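Local coordinates for beta-ketothiolase BktB (Ralstonia eutropha, PDB 4NZS), which catalyses the condensation of acetyl-CoA with propionyl-CoA or a second acetyl-CoA to give beta-ketoacyl-CoA, supplying precursors of polyhydroxyalkanoate copolymers, at residues 292-295 with 296-299. Sequence-based numbering, arbitrary orientation.
Sequences PKAM and GIGP
I297 sets its CG1 branch off the end of the A294 carbonyl, CG1 3.2 Å from A294 O, with CD1 farther from the same oxygen at 3.5 Å. The A294 methyl stands beside this branch, CB to CG1 being 4.3 Å, so a small and a branched apolar side chain share one flank of the turn, and both rest on V170 of helix 163-173. The backbone beneath them is wound as a short 3-10 turn. I297 N donates to A294 O at 3.2 Å, almost straight at 172°, and G298 N reaches M295 O at 3.1 Å; each N-H approaches from above the carbonyl plane. M295 departs on a different side. With CG set between the backbone N and the carbonyl carbon (chi1 58°), the unbranched thioether can bend at chi2 and turn over the following peptide, SD 3.5 Å from G296 N, while still reaching M163 and T166 of helix 163-173. At G296 the lack of a side chain fits the tight quarters next to C385, a predicted proton acceptor, while P299, whose ring nitrogen has no hydrogen to donate, suits the first turn of helix 299-310. The 3-10 turn that joins strand 280-289 to that helix probably lines the thiolase active site, with the M295 side chain about 5 Å from that of C95, the probable acyl-thioester nucleophile.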
ATOM      1  N   PRO A 292      28.454   0.147  18.648  1.00 65.88           N
ATOM      2  CA  PRO A 292      27.309  -0.310  17.856  1.00 67.55           C
ATOM      3  C   PRO A 292      27.489  -1.716  17.334  1.00 66.84           C
ATOM      4  O   PRO A 292      26.558  -2.524  17.428  1.00 67.81           O
ATOM      5  CB  PRO A 292      27.292   0.650  16.662  1.00 70.75           C
ATOM      6  CG  PRO A 292      28.020   1.863  17.125  1.00 71.22           C
ATOM      7  CD  PRO A 292      29.007   1.423  18.149  1.00 68.08           C
ATOM      8  N   LYS A 293      28.674  -2.000  16.777  1.00 67.78           N
ATOM      9  CA  LYS A 293      28.977  -3.344  16.288  1.00 65.55           C
ATOM     10  C   LYS A 293      29.032  -4.382  17.426  1.00 61.53           C
ATOM     11  O   LYS A 293      29.092  -5.579  17.164  1.00 68.49           O
ATOM     12  CB  LYS A 293      30.254  -3.374  15.430  1.00 73.61           C
ATOM     13  CG  LYS A 293      30.047  -3.232  13.923  1.00 73.44           C
ATOM     14  CD  LYS A 293      31.295  -3.670  13.137  1.00 80.47           C
ATOM     15  CE  LYS A 293      31.065  -3.645  11.625  1.00 86.00           C
ATOM     16  NZ  LYS A 293      32.077  -4.421  10.855  1.00 83.83           N
ATOM     17  N   ALA A 294      28.998  -3.943  18.678  1.00 63.03           N
ATOM     18  CA  ALA A 294      28.867  -4.869  19.812  1.00 62.83           C
ATOM     19  C   ALA A 294      27.914  -4.291  20.876  1.00 60.57           C
ATOM     20  O   ALA A 294      28.142  -4.341  22.097  1.00 57.10           O
ATOM     21  CB  ALA A 294      30.246  -5.155  20.395  1.00 62.76           C
ATOM     22  N   MET A 295      26.768  -3.822  20.443  1.00 52.41           N
ATOM     23  CA  MET A 295      25.919  -3.107  21.361  1.00 48.21           C
ATOM     24  C   MET A 295      25.544  -4.034  22.503  1.00 42.96           C
ATOM     25  O   MET A 295      25.156  -3.584  23.562  1.00 37.00           O
ATOM     26  CB  MET A 295      24.691  -2.569  20.648  1.00 45.15           C
ATOM     27  CG  MET A 295      23.860  -3.631  19.968  1.00 43.61           C
ATOM     28  SD  MET A 295      22.573  -4.201  21.066  1.00 48.69           S
ATOM     29  CE  MET A 295      22.181  -5.797  20.380  1.00 40.74           C
ATOM     30  N   GLY A 296      25.694  -5.332  22.273  1.00 42.94           N
ATOM     31  CA  GLY A 296      25.242  -6.367  23.178  1.00 41.60           C
ATOM     32  C   GLY A 296      25.859  -6.353  24.562  1.00 50.94           C
ATOM     33  O   GLY A 296      25.279  -6.868  25.497  1.00 53.78           O
ATOM     34  N   ILE A 297      26.985  -5.647  24.773  1.00 57.49           N
ATOM     35  CA  ILE A 297      27.656  -5.496  26.111  1.00 59.30           C
ATOM     36  C   ILE A 297      27.444  -4.184  26.910  1.00 58.16           C
ATOM     37  O   ILE A 297      28.059  -3.902  28.013  1.00 62.99           O
ATOM     38  CB  ILE A 297      29.172  -5.722  26.028  1.00 67.33           C
ATOM     39  CG1 ILE A 297      29.698  -5.394  24.640  1.00 75.76           C
ATOM     40  CG2 ILE A 297      29.526  -7.145  26.409  1.00 68.49           C
ATOM     41  CD1 ILE A 297      30.623  -4.204  24.622  1.00 81.37           C
ATOM     42  N   GLY A 298      26.517  -3.394  26.395  1.00 56.29           N
ATOM     43  CA  GLY A 298      26.266  -2.079  26.935  1.00 57.56           C
ATOM     44  C   GLY A 298      25.933  -2.274  28.387  1.00 57.35           C
ATOM     45  O   GLY A 298      26.321  -1.462  29.241  1.00 59.27           O
ATOM     46  N   PRO A 299      25.256  -3.472  28.670  1.00 55.01           N
ATOM     47  CA  PRO A 299      24.940  -3.618  30.087  1.00 59.35           C
ATOM     48  C   PRO A 299      26.207  -3.600  30.894  1.00 56.39           C
ATOM     49  O   PRO A 299      26.165  -3.004  31.931  1.00 50.90           O
ATOM     50  CB  PRO A 299      24.341  -5.014  30.196  1.00 58.74           C
ATOM     51  CG  PRO A 299      23.743  -5.276  28.898  1.00 54.65           C
ATOM     52  CD  PRO A 299      24.794  -4.777  27.992  1.00 55.76           C
TER